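Local coordinates for protein mitochondrial edited mRNA stability factor 1 (Trypanosoma brucei, PDB 6NL1) that processes the 5' ends of mitochondrial mRNAs, probably by means of its Nudix-type domain, which can bind GDP, at residues A[203-208]-A[216-221]; A[331-336]-A[342-347]; A[226-229]-A[233-236]; A[249-254]-A[269-274]. All coordinates share one frame; numbering follows the deposited sequence.

Interaction 1. Residues A[203-208]-A[216-221]. With SO4 (sulfate ion), chain D.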
loop_
_atom_site.group_PDB
_atom_site.type_symbol
_atom_site.label_atom_id
_atom_site.label_comp_id
_atom_site.label_asym_id
_atom_site.label_seq_id
_atom_site.Cartn_x
_atom_site.Cartn_y
_atom_site.Cartn_z
ATOM N N LEU A 203 4.619 9.549 -4.477
ATOM C CA LEU A 203 5.404 10.693 -4.904
ATOM C C LEU A 203 4.795 11.177 -6.204
ATOM O O LEU A 203 5.052 10.615 -7.265
ATOM C CB LEU A 203 6.889 10.330 -5.088
ATOM C CG LEU A 203 7.879 11.468 -4.790
ATOM C CD1 LEU A 203 9.343 11.040 -4.980
ATOM C CD2 LEU A 203 7.568 12.696 -5.634
ATOM N N GLY A 204 3.964 12.208 -6.104
ATOM C CA GLY A 204 3.324 12.795 -7.261
ATOM C C GLY A 204 4.294 13.597 -8.117
ATOM O O GLY A 204 4.535 14.789 -7.886
ATOM N N ILE A 205 4.859 12.924 -9.109
ATOM C CA ILE A 205 5.664 13.570 -10.126
ATOM C C ILE A 205 4.735 14.306 -11.076
ATOM O O ILE A 205 3.737 13.739 -11.529
ATOM C CB ILE A 205 6.477 12.516 -10.901
ATOM C CG1 ILE A 205 7.584 11.961 -10.009
ATOM C CG2 ILE A 205 7.092 13.118 -12.131
ATOM C CD1 ILE A 205 8.689 12.964 -9.731
ATOM N N PHE A 206 5.036 15.572 -11.354
ATOM C CA PHE A 206 4.193 16.356 -12.255
ATOM C C PHE A 206 5.028 17.193 -13.219
ATOM O O PHE A 206 6.186 17.515 -12.951
ATOM C CB PHE A 206 3.198 17.247 -11.479
ATOM C CG PHE A 206 3.840 18.442 -10.785
ATOM C CD1 PHE A 206 4.297 18.345 -9.471
ATOM C CD2 PHE A 206 3.983 19.657 -11.446
ATOM C CE1 PHE A 206 4.887 19.441 -8.828
ATOM C CE2 PHE A 206 4.567 20.760 -10.811
ATOM C CZ PHE A 206 5.026 20.649 -9.505
ATOM N N ARG A 207 4.444 17.523 -14.362
ATOM C CA ARG A 207 5.089 18.448 -15.283
ATOM C C ARG A 207 4.121 19.589 -15.578
ATOM O O ARG A 207 2.901 19.429 -15.480
ATOM C CB ARG A 207 5.507 17.737 -16.577
ATOM C CG ARG A 207 4.331 17.259 -17.436
ATOM C CD ARG A 207 4.810 16.653 -18.752
ATOM N NE ARG A 207 3.693 16.194 -19.573
ATOM C CZ ARG A 207 3.830 15.615 -20.762
ATOM N NH1 ARG A 207 5.039 15.421 -21.276
ATOM N NH2 ARG A 207 2.759 15.228 -21.441
ATOM N N ARG A 208 4.667 20.743 -15.929
ATOM C CA ARG A 208 3.842 21.890 -16.293
ATOM C C ARG A 208 3.780 22.031 -17.807
ATOM O O ARG A 208 4.792 21.927 -18.492
ATOM C CB ARG A 208 4.415 23.166 -15.683
ATOM C CG ARG A 208 4.548 23.125 -14.168
ATOM C CD ARG A 208 4.927 24.498 -13.610
ATOM N NE ARG A 208 5.170 24.447 -12.171
ATOM C CZ ARG A 208 4.219 24.536 -11.243
ATOM N NH1 ARG A 208 2.940 24.690 -11.589
ATOM N NH2 ARG A 208 4.549 24.468 -9.961
ATOM N N GLU A 216 0.078 18.141 -15.156
ATOM C CA GLU A 216 -0.154 16.726 -15.470
ATOM C C GLU A 216 0.622 15.824 -14.509
ATOM O O GLU A 216 1.780 16.093 -14.182
ATOM C CB GLU A 216 0.272 16.399 -16.912
ATOM C CG GLU A 216 -0.530 17.110 -17.994
ATOM C CD GLU A 216 -0.217 16.623 -19.409
ATOM O OE1 GLU A 216 0.958 16.312 -19.722
ATOM O OE2 GLU A 216 -1.162 16.562 -20.220
ATOM N N TRP A 217 -0.021 14.747 -14.074
ATOM C CA TRP A 217 0.568 13.816 -13.119
ATOM C C TRP A 217 0.958 12.517 -13.821
ATOM O O TRP A 217 0.196 11.983 -14.635
ATOM C CB TRP A 217 -0.431 13.507 -11.989
ATOM C CG TRP A 217 -0.889 14.722 -11.256
ATOM C CD1 TRP A 217 -2.027 15.438 -11.487
ATOM C CD2 TRP A 217 -0.201 15.387 -10.184
ATOM N NE1 TRP A 217 -2.095 16.512 -10.617
ATOM C CE2 TRP A 217 -0.987 16.499 -9.809
ATOM C CE3 TRP A 217 1.003 15.146 -9.502
ATOM C CZ2 TRP A 217 -0.609 17.375 -8.783
ATOM C CZ3 TRP A 217 1.380 16.016 -8.481
ATOM C CH2 TRP A 217 0.574 17.122 -8.136
ATOM N N LEU A 218 2.142 12.011 -13.503
ATOM C CA LEU A 218 2.564 10.705 -13.999
ATOM C C LEU A 218 1.783 9.602 -13.287
ATOM O O LEU A 218 1.750 9.554 -12.062
ATOM C CB LEU A 218 4.058 10.511 -13.756
ATOM C CG LEU A 218 4.703 9.321 -14.459
ATOM C CD1 LEU A 218 4.646 9.533 -15.960
ATOM C CD2 LEU A 218 6.142 9.138 -13.995
ATOM N N MET A 219 1.157 8.714 -14.052
ATOM C CA MET A 219 0.375 7.638 -13.461
ATOM C C MET A 219 0.699 6.259 -14.049
ATOM O O MET A 219 1.128 6.152 -15.197
ATOM C CB MET A 219 -1.113 7.943 -13.622
ATOM C CG MET A 219 -1.490 9.300 -13.030
ATOM S SD MET A 219 -3.228 9.419 -12.642
ATOM C CE MET A 219 -3.951 8.753 -14.122
ATOM N N LEU A 220 0.487 5.216 -13.245
ATOM C CA LEU A 220 0.667 3.832 -13.672
ATOM C C LEU A 220 -0.594 3.059 -13.331
ATOM O O LEU A 220 -1.422 3.525 -12.554
ATOM C CB LEU A 220 1.823 3.160 -12.919
ATOM C CG LEU A 220 3.245 3.708 -12.993
ATOM C CD1 LEU A 220 3.517 4.597 -11.794
ATOM C CD2 LEU A 220 4.253 2.550 -13.045
ATOM N N ARG A 221 -0.723 1.861 -13.894
ATOM C CA ARG A 221 -1.816 0.970 -13.530
ATOM C C ARG A 221 -1.250 -0.361 -13.058
ATOM O O ARG A 221 -0.688 -1.119 -13.840
ATOM C CB ARG A 221 -2.767 0.783 -14.710
ATOM C CG ARG A 221 -3.462 2.095 -15.124
ATOM C CD ARG A 221 -4.488 1.868 -16.214
ATOM N NE ARG A 221 -5.684 1.185 -15.717
ATOM C CZ ARG A 221 -6.594 0.643 -16.520
ATOM N NH1 ARG A 221 -6.438 0.715 -17.839
ATOM N NH2 ARG A 221 -7.656 0.039 -16.018
HETATM S S SO4 D . 4.371 13.635 -24.558
HETATM O O1 SO4 D . 4.696 13.348 -25.955
HETATM O O2 SO4 D . 4.190 12.376 -23.825
HETATM O O3 SO4 D . 5.465 14.401 -23.965
HETATM O O4 SO4 D . 3.144 14.428 -24.517
HETATM O O HOH W 1 2.856 11.476 -10.275
#

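Interaction 2. Residues A[331-336]-A[342-347]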
loop_
_atom_site.group_PDB
_atom_site.type_symbol
_atom_site.label_atom_id
_atom_site.label_comp_id
_atom_site.label_asym_id
_atom_site.label_seq_id
_atom_site.Cartn_x
_atom_site.Cartn_y
_atom_site.Cartn_z
ATOM N N ARG A 331 -10.020 3.456 -22.057
ATOM C CA ARG A 331 -9.908 4.188 -23.324
ATOM C C ARG A 331 -8.964 5.385 -23.229
ATOM O O ARG A 331 -8.196 5.659 -24.157
ATOM C CB ARG A 331 -11.290 4.620 -23.838
ATOM C CG ARG A 331 -12.290 3.462 -23.934
ATOM C CD ARG A 331 -13.541 3.819 -24.741
ATOM N NE ARG A 331 -14.288 4.935 -24.162
ATOM C CZ ARG A 331 -15.255 4.813 -23.253
ATOM N NH1 ARG A 331 -15.612 3.616 -22.800
ATOM N NH2 ARG A 331 -15.872 5.897 -22.799
ATOM N N ALA A 332 -9.017 6.091 -22.107
ATOM C CA ALA A 332 -8.087 7.190 -21.874
ATOM C C ALA A 332 -6.661 6.628 -21.790
ATOM O O ALA A 332 -5.715 7.225 -22.287
ATOM C CB ALA A 332 -8.449 7.932 -20.594
ATOM N N TRP A 333 -6.520 5.473 -21.149
ATOM C CA TRP A 333 -5.224 4.813 -21.022
ATOM C C TRP A 333 -4.668 4.423 -22.391
ATOM O O TRP A 333 -3.490 4.634 -22.678
ATOM C CB TRP A 333 -5.352 3.579 -20.122
ATOM C CG TRP A 333 -4.046 3.040 -19.638
ATOM C CD1 TRP A 333 -3.439 1.889 -20.035
ATOM C CD2 TRP A 333 -3.179 3.637 -18.660
ATOM N NE1 TRP A 333 -2.247 1.728 -19.369
ATOM C CE2 TRP A 333 -2.064 2.787 -18.520
ATOM C CE3 TRP A 333 -3.240 4.805 -17.891
ATOM C CZ2 TRP A 333 -1.014 3.068 -17.648
ATOM C CZ3 TRP A 333 -2.200 5.081 -17.020
ATOM C CH2 TRP A 333 -1.104 4.213 -16.903
ATOM N N ALA A 334 -5.517 3.856 -23.242
ATOM C CA ALA A 334 -5.077 3.459 -24.581
ATOM C C ALA A 334 -4.631 4.694 -25.356
ATOM O O ALA A 334 -3.704 4.658 -26.157
ATOM C CB ALA A 334 -6.208 2.748 -25.323
ATOM N N GLN A 335 -5.301 5.799 -25.096
ATOM C CA GLN A 335 -5.028 7.038 -25.804
ATOM C C GLN A 335 -3.729 7.687 -25.325
ATOM O O GLN A 335 -2.939 8.162 -26.127
ATOM C CB GLN A 335 -6.205 7.984 -25.581
ATOM C CG GLN A 335 -6.220 9.257 -26.386
ATOM C CD GLN A 335 -7.475 10.068 -26.091
ATOM O OE1 GLN A 335 -7.448 11.302 -26.069
ATOM N NE2 GLN A 335 -8.586 9.367 -25.846
ATOM N N LEU A 336 -3.499 7.676 -24.014
ATOM C CA LEU A 336 -2.452 8.504 -23.418
ATOM C C LEU A 336 -1.235 7.748 -22.889
ATOM O O LEU A 336 -0.142 8.306 -22.821
ATOM C CB LEU A 336 -3.049 9.331 -22.273
ATOM C CG LEU A 336 -4.092 10.375 -22.676
ATOM C CD1 LEU A 336 -4.753 10.947 -21.437
ATOM C CD2 LEU A 336 -3.457 11.484 -23.534
ATOM N N GLY A 342 4.303 1.651 -19.451
ATOM C CA GLY A 342 3.188 1.496 -18.534
ATOM C C GLY A 342 2.867 2.791 -17.798
ATOM O O GLY A 342 2.225 2.776 -16.749
ATOM N N CYS A 343 3.305 3.921 -18.348
ATOM C CA CYS A 343 3.046 5.215 -17.712
ATOM C C CYS A 343 2.286 6.172 -18.624
ATOM O O CYS A 343 2.396 6.088 -19.848
ATOM C CB CYS A 343 4.358 5.862 -17.264
ATOM S SG CYS A 343 5.237 4.946 -15.981
ATOM N N ALA A 344 1.513 7.069 -18.007
ATOM C CA ALA A 344 0.792 8.130 -18.709
ATOM C C ALA A 344 0.887 9.454 -17.953
ATOM O O ALA A 344 0.900 9.469 -16.718
ATOM C CB ALA A 344 -0.686 7.749 -18.885
ATOM N N TRP A 345 0.935 10.561 -18.694
ATOM C CA TRP A 345 0.753 11.891 -18.111
ATOM C C TRP A 345 -0.725 12.238 -18.148
ATOM O O TRP A 345 -1.327 12.294 -19.220
ATOM C CB TRP A 345 1.533 12.958 -18.883
ATOM C CG TRP A 345 3.016 12.850 -18.739
ATOM C CD1 TRP A 345 3.908 12.394 -19.677
ATOM C CD2 TRP A 345 3.789 13.195 -17.585
ATOM N NE1 TRP A 345 5.185 12.443 -19.176
ATOM C CE2 TRP A 345 5.141 12.929 -17.894
ATOM C CE3 TRP A 345 3.470 13.703 -16.320
ATOM C CZ2 TRP A 345 6.171 13.157 -16.987
ATOM C CZ3 TRP A 345 4.495 13.929 -15.418
ATOM C CH2 TRP A 345 5.832 13.657 -15.756
ATOM N N MET A 346 -1.311 12.476 -16.982
ATOM C CA MET A 346 -2.750 12.710 -16.905
ATOM C C MET A 346 -3.125 13.871 -16.005
ATOM O O MET A 346 -2.514 14.071 -14.958
ATOM C CB MET A 346 -3.454 11.442 -16.415
ATOM C CG MET A 346 -3.323 10.251 -17.381
ATOM S SD MET A 346 -4.450 8.877 -17.031
ATOM C CE MET A 346 -4.332 7.950 -18.558
ATOM N N LYS A 347 -4.146 14.619 -16.417
ATOM C CA LYS A 347 -4.712 15.688 -15.610
ATOM C C LYS A 347 -5.794 15.151 -14.694
ATOM O O LYS A 347 -6.627 14.355 -15.112
ATOM C CB LYS A 347 -5.335 16.768 -16.496
ATOM C CG LYS A 347 -4.340 17.616 -17.256
ATOM C CD LYS A 347 -5.057 18.724 -17.997
ATOM C CE LYS A 347 -4.071 19.691 -18.633
ATOM N NZ LYS A 347 -4.794 20.764 -19.364
HETATM O O HOH W 2 1.113 10.548 -21.649
#

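Interaction 3. Residues A[226-229]-A[233-236]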
loop_
_atom_site.group_PDB
_atom_site.type_symbol
_atom_site.label_atom_id
_atom_site.label_comp_id
_atom_site.label_asym_id
_atom_site.label_seq_id
_atom_site.Cartn_x
_atom_site.Cartn_y
_atom_site.Cartn_z
ATOM N N GLU A 226 -4.739 -12.014 -7.117
ATOM C CA GLU A 226 -6.095 -12.539 -6.923
ATOM C C GLU A 226 -6.453 -12.656 -5.436
ATOM O O GLU A 226 -7.617 -12.529 -5.057
ATOM C CB GLU A 226 -6.314 -13.868 -7.661
ATOM C CG GLU A 226 -5.825 -15.103 -6.921
ATOM C CD GLU A 226 -6.351 -16.405 -7.527
ATOM O OE1 GLU A 226 -7.564 -16.483 -7.833
ATOM O OE2 GLU A 226 -5.546 -17.349 -7.699
ATOM N N LEU A 227 -5.445 -12.884 -4.599
ATOM C CA LEU A 227 -5.647 -12.883 -3.158
ATOM C C LEU A 227 -5.314 -11.510 -2.604
ATOM O O LEU A 227 -4.154 -11.202 -2.338
ATOM C CB LEU A 227 -4.782 -13.939 -2.470
ATOM C CG LEU A 227 -5.465 -15.285 -2.227
ATOM C CD1 LEU A 227 -4.441 -16.356 -1.874
ATOM C CD2 LEU A 227 -6.532 -15.160 -1.141
ATOM N N ARG A 228 -6.345 -10.695 -2.424
ATOM C CA ARG A 228 -6.168 -9.309 -2.025
ATOM C C ARG A 228 -7.364 -8.937 -1.147
ATOM O O ARG A 228 -8.433 -9.542 -1.270
ATOM C CB ARG A 228 -6.072 -8.408 -3.281
ATOM C CG ARG A 228 -7.410 -8.209 -3.995
ATOM C CD ARG A 228 -7.307 -7.404 -5.312
ATOM N NE ARG A 228 -7.470 -8.312 -6.435
ATOM C CZ ARG A 228 -8.569 -8.418 -7.165
ATOM N NH1 ARG A 228 -9.609 -7.639 -6.923
ATOM N NH2 ARG A 228 -8.608 -9.288 -8.156
ATOM N N PRO A 229 -7.184 -7.963 -0.240
ATOM C CA PRO A 229 -8.321 -7.473 0.546
ATOM C C PRO A 229 -9.422 -6.915 -0.359
ATOM O O PRO A 229 -9.151 -6.448 -1.462
ATOM C CB PRO A 229 -7.703 -6.365 1.415
ATOM C CG PRO A 229 -6.424 -6.017 0.761
ATOM C CD PRO A 229 -5.932 -7.271 0.105
ATOM N N PRO A 233 -9.168 -3.018 -5.967
ATOM C CA PRO A 233 -9.714 -3.446 -7.261
ATOM C C PRO A 233 -8.705 -4.308 -8.030
ATOM O O PRO A 233 -7.556 -4.436 -7.598
ATOM C CB PRO A 233 -9.947 -2.118 -7.985
ATOM C CG PRO A 233 -8.854 -1.227 -7.446
ATOM C CD PRO A 233 -8.717 -1.613 -5.987
ATOM N N PRO A 234 -9.132 -4.907 -9.151
ATOM C CA PRO A 234 -8.225 -5.712 -9.976
ATOM C C PRO A 234 -7.012 -4.924 -10.501
ATOM O O PRO A 234 -5.910 -5.478 -10.569
ATOM C CB PRO A 234 -9.109 -6.149 -11.149
ATOM C CG PRO A 234 -10.493 -6.095 -10.622
ATOM C CD PRO A 234 -10.517 -4.934 -9.661
ATOM N N ILE A 235 -7.217 -3.660 -10.868
ATOM C CA ILE A 235 -6.150 -2.824 -11.431
ATOM C C ILE A 235 -6.186 -1.445 -10.783
ATOM O O ILE A 235 -7.182 -0.751 -10.886
ATOM C CB ILE A 235 -6.296 -2.663 -12.966
ATOM C CG1 ILE A 235 -6.427 -4.032 -13.633
ATOM C CG2 ILE A 235 -5.108 -1.875 -13.565
ATOM C CD1 ILE A 235 -6.587 -3.972 -15.155
ATOM N N SER A 236 -5.104 -1.057 -10.111
ATOM C CA SER A 236 -5.052 0.241 -9.427
ATOM C C SER A 236 -4.392 1.307 -10.301
ATOM O O SER A 236 -3.222 1.177 -10.667
ATOM C CB SER A 236 -4.260 0.131 -8.111
ATOM O OG SER A 236 -4.788 -0.863 -7.245
#

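Interaction 4. Residues A[249-254]-A[269-274]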
loop_
_atom_site.group_PDB
_atom_site.type_symbol
_atom_site.label_atom_id
_atom_site.label_comp_id
_atom_site.label_asym_id
_atom_site.label_seq_id
_atom_site.Cartn_x
_atom_site.Cartn_y
_atom_site.Cartn_z
ATOM N N ARG A 249 12.677 6.400 6.437
ATOM C CA ARG A 249 11.970 7.679 6.517
ATOM C C ARG A 249 11.012 7.838 5.331
ATOM O O ARG A 249 11.211 7.230 4.280
ATOM C CB ARG A 249 12.970 8.837 6.558
ATOM C CG ARG A 249 13.757 8.941 7.861
ATOM C CD ARG A 249 14.773 10.088 7.845
ATOM N NE ARG A 249 14.179 11.344 7.395
ATOM C CZ ARG A 249 13.434 12.143 8.155
ATOM N NH1 ARG A 249 13.179 11.821 9.418
ATOM N NH2 ARG A 249 12.937 13.266 7.648
ATOM N N TYR A 250 9.981 8.660 5.507
ATOM C CA TYR A 250 8.923 8.845 4.503
ATOM C C TYR A 250 9.422 9.289 3.130
ATOM O O TYR A 250 9.118 8.661 2.110
ATOM C CB TYR A 250 7.884 9.849 5.003
ATOM C CG TYR A 250 7.145 9.388 6.228
ATOM C CD1 TYR A 250 6.698 10.291 7.182
ATOM C CD2 TYR A 250 6.893 8.043 6.432
ATOM C CE1 TYR A 250 6.016 9.858 8.307
ATOM C CE2 TYR A 250 6.220 7.607 7.543
ATOM C CZ TYR A 250 5.780 8.507 8.475
ATOM O OH TYR A 250 5.109 8.042 9.574
ATOM N N LYS A 251 10.179 10.377 3.103
ATOM C CA LYS A 251 10.652 10.915 1.832
ATOM C C LYS A 251 11.604 9.936 1.142
ATOM O O LYS A 251 11.523 9.711 -0.066
ATOM C CB LYS A 251 11.325 12.272 2.034
ATOM C CG LYS A 251 11.632 12.981 0.722
ATOM C CD LYS A 251 12.486 14.220 0.944
ATOM C CE LYS A 251 11.645 15.405 1.374
ATOM N NZ LYS A 251 12.461 16.657 1.308
ATOM N N GLU A 252 12.499 9.351 1.929
ATOM C CA GLU A 252 13.420 8.332 1.440
ATOM C C GLU A 252 12.635 7.216 0.737
ATOM O O GLU A 252 13.010 6.762 -0.343
ATOM C CB GLU A 252 14.215 7.775 2.628
ATOM C CG GLU A 252 15.257 6.732 2.308
ATOM C CD GLU A 252 15.931 6.175 3.570
ATOM O OE1 GLU A 252 15.571 6.599 4.704
ATOM O OE2 GLU A 252 16.821 5.306 3.423
ATOM N N ALA A 253 11.542 6.778 1.353
ATOM C CA ALA A 253 10.712 5.726 0.770
ATOM C C ALA A 253 10.022 6.212 -0.511
ATOM O O ALA A 253 9.950 5.480 -1.501
ATOM C CB ALA A 253 9.683 5.230 1.785
ATOM N N ALA A 254 9.521 7.449 -0.496
ATOM C CA ALA A 254 8.888 8.010 -1.693
ATOM C C ALA A 254 9.878 8.038 -2.856
ATOM O O ALA A 254 9.552 7.660 -3.976
ATOM C CB ALA A 254 8.347 9.414 -1.422
ATOM N N SER A 269 15.777 17.551 -2.404
ATOM C CA SER A 269 15.496 18.978 -2.222
ATOM C C SER A 269 14.348 19.475 -3.103
ATOM O O SER A 269 13.806 20.556 -2.874
ATOM C CB SER A 269 16.757 19.821 -2.471
ATOM O OG SER A 269 17.187 19.703 -3.817
ATOM N N ASN A 270 13.982 18.678 -4.102
ATOM C CA ASN A 270 12.867 18.999 -4.986
ATOM C C ASN A 270 11.601 18.218 -4.661
ATOM O O ASN A 270 10.605 18.320 -5.371
ATOM C CB ASN A 270 13.261 18.737 -6.436
ATOM C CG ASN A 270 14.401 19.620 -6.889
ATOM O OD1 ASN A 270 15.358 19.157 -7.512
ATOM N ND2 ASN A 270 14.314 20.896 -6.559
ATOM N N VAL A 271 11.651 17.442 -3.586
ATOM C CA VAL A 271 10.527 16.605 -3.175
ATOM C C VAL A 271 9.866 17.210 -1.949
ATOM O O VAL A 271 10.504 17.371 -0.908
ATOM C CB VAL A 271 11.003 15.163 -2.848
ATOM C CG1 VAL A 271 9.830 14.267 -2.469
ATOM C CG2 VAL A 271 11.747 14.587 -4.039
ATOM N N TYR A 272 8.588 17.546 -2.075
ATOM C CA TYR A 272 7.870 18.237 -1.007
ATOM C C TYR A 272 6.709 17.413 -0.467
ATOM O O TYR A 272 5.808 17.055 -1.221
ATOM C CB TYR A 272 7.339 19.583 -1.525
ATOM C CG TYR A 272 8.433 20.525 -1.983
ATOM C CD1 TYR A 272 9.039 21.410 -1.089
ATOM C CD2 TYR A 272 8.862 20.529 -3.303
ATOM C CE1 TYR A 272 10.054 22.266 -1.501
ATOM C CE2 TYR A 272 9.872 21.389 -3.729
ATOM C CZ TYR A 272 10.459 22.254 -2.827
ATOM O OH TYR A 272 11.462 23.097 -3.248
ATOM N N PRO A 273 6.716 17.125 0.846
ATOM C CA PRO A 273 5.550 16.446 1.437
ATOM C C PRO A 273 4.333 17.358 1.349
ATOM O O PRO A 273 4.497 18.575 1.407
ATOM C CB PRO A 273 5.953 16.236 2.903
ATOM C CG PRO A 273 7.063 17.238 3.154
ATOM C CD PRO A 273 7.787 17.378 1.827
ATOM N N THR A 274 3.138 16.798 1.205
ATOM C CA THR A 274 1.938 17.637 1.106
ATOM C C THR A 274 0.799 17.122 1.975
ATOM O O THR A 274 -0.343 17.517 1.795
ATOM C CB THR A 274 1.422 17.748 -0.348
ATOM O OG1 THR A 274 1.357 16.441 -0.929
ATOM C CG2 THR A 274 2.349 18.616 -1.190
#

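Interaction 1. Residues A[203-208]-A[216-221]
Arg207 and Glu216 face each other across an antiparallel hairpin, their side chains running alongside on the same sheet face. The Arg207 torsion chi1 of 67° sets CG between the backbone N and carbonyl carbon; from there the chain runs straight out to a side-on salt bridge in which one oxygen, Glu216 OE1, accepts two visibly bent bonds, from Arg207 NE and NH2, each 2.7 Å away. Guanidinium and carboxylate are nearly coplanar, 16° apart. Arginine suits this place because NE and NH2 together can grip one carboxylate oxygen. A sulfate, probably from the crystallisation liquor, is also held: Arg207 NH1 lies 2.9 Å from SO4 O3, and NH2 donates to SO4 O4. Arg207 N to Glu216 O (3.0 Å) and the returning Glu216 N to Arg207 O join the strands.

On the opposite sheet face, Phe206 CB sits over the six-membered ring of Trp217, 3.9 Å from its centroid, while the phenyl turns its edge to that ring in an offset edge-to-face pair, planes at 60°. Glycine suits position 204 because a CB there would run into Trp217 CZ3; the indole edge lies by Gly204 O, 3.4 Å from CZ3.

Strand 200-207 also pairs with strand 290-296, and strand 216-223 with 343-346, whose Trp345 makes a cation-pi contact with Arg207; helix 250-262 packs on Leu203, Ile205 and Leu218.

Interaction 2. Residues A[331-336]-A[342-347]
Trp333, Ala344 and Met346 make the apolar heart of this contact between a helix and a strand that run at 102° to one another. With CG swung opposite the backbone N (chi1 -165°), the Trp333 indole reaches past the helix surface, and its six-membered ring meets the strand, CZ3 lying 3.6 Å from Ala344 CB. The extended side chain of Met346 comes in at about a right angle and sets its methyl CE 3.4 Å from Trp333 CE3. That methyl also touches Leu336 CB, at 4.2 Å. A long, flexible thioether can thread its methyl between a broad ring and a leucine, while the small Ala344 lets the helix come close.

The polar part is indirect. One water donates to Leu336 O, at 2.8 Å, and accepts from Trp345 N, at 3.0 Å, thereby linking the helix end to the strand backbone. Gly342 O lies at the indole edge, 3.4 Å from Trp333 CZ2; the positive phi of Gly342, 69°, is easily adopted by a residue without a side chain.

A cation-pi contact ties Trp333 to Arg221. Helices 328-336 and 348-354 cover one face of the mixed sheet and helix 250-262 packs on the other, the alpha/beta/alpha sandwich of Nudix proteins.

Interaction 3. Residues A[226-229]-A[233-236]
Arg228 NH1 donates a hydrogen bond to the carbonyl of Ile232. It also rests, by packing alone, against the peptide that joins Pro233 to Pro234, with Arg228 NH1 3.6 Å from Pro233 C. The same guanidinium donates through NE to Arg225 O, so two backbone carbonyls from different parts of the loop fix its rotation. Pro234 N lies over one face of the guanidinium, and Pro234 CA stands 3.7 Å above that plane, toward the rim. The flat proline amide offers a face on which the flat cation can rest.

The arginine arrives by a bent route: chi1 of 73° directs CG between the backbone N and carbonyl carbon, and a turn at chi3 (106°) brings the flat group over the proline peptide. On the way, Arg228 CD passes 3.8 Å from Pro233 O, which itself accepts from Asn224 ND2. CB of each proline is directed away, and the backbone is met most closely, though Pro234 CD also lies 4.0 Å from Arg228 NH1.

The contact is a small surface one, spanning the loop between the antiparallel strands 216-223 and 235-238. Ser236, on the second strand, pairs through its backbone with Arg222, while Arg228 and Pro229 also lean on Met118, in the loop just before helix 120-129.

Interaction 4. Residues A[249-254]-A[269-274]
Lys251, in the first turn of helix 250-262, reaches over to Val271 at the approach to strand 272-277; this helix probably corresponds, by sequence, to the Nudix-box helix, and the contact joins its start to the strand that follows. Arg249 holds the N-cap position. Its side chain cannot accept a bond from the helix, but its N-H points to Glu252 OE1 in a weak bond, 3.4 Å from Arg249 N to OE1, which is one half of a capping box. Glutamate suits such a place: its negative charge is probably well received by the exposed N-H groups of a helix start.

Lys251 carries the contact. Its chi1 of -171° throws CG out from the helix toward the second segment, and a bend at chi3 (-82°) delivers the ammonium to the main chain. Lys251 NZ donates to Val271 O at 3.0 Å, tilted 15° from the carbonyl plane, and also to Ala268 O, so the charged end holds two carbonyls of the turn. Lys251 CE passes 4.4 Å from Pro273 CD. Ala254, farther along, is small enough to let the helix settle against Leu203 and Phe293 of the sheet. Val271 is buried and branched, a good filler beside the lysine stem: the two side chains slide past one another in opposite directions, with Val271 CG1 3.9 Å from Lys251 CG.

All four contacts reach one mixed sheet. Interactions 1 and 2 have centres 11 Å apart and share a strand boundary: Trp217 N lies 2.7 Å from Met346 O and Met219 N 2.8 Å from Ala344 O, both probable hydrogen bonds. Interaction 3 lies where strand 216-223 meets its antiparallel neighbour 235-238, Arg221 CB touching Ile235 CG2 at 3.7 Å. Interaction 4 approaches from the helix side, where Leu203 CD1 lies 3.5 Å from Ala254 O; its centre is about 27 Å from that of interaction 3. No GDP is bound here, but Tyr292, which binds it in another structure of the protein, lies about 6 Å from Gly204 and, between side chains, about 7 Å from Pro273.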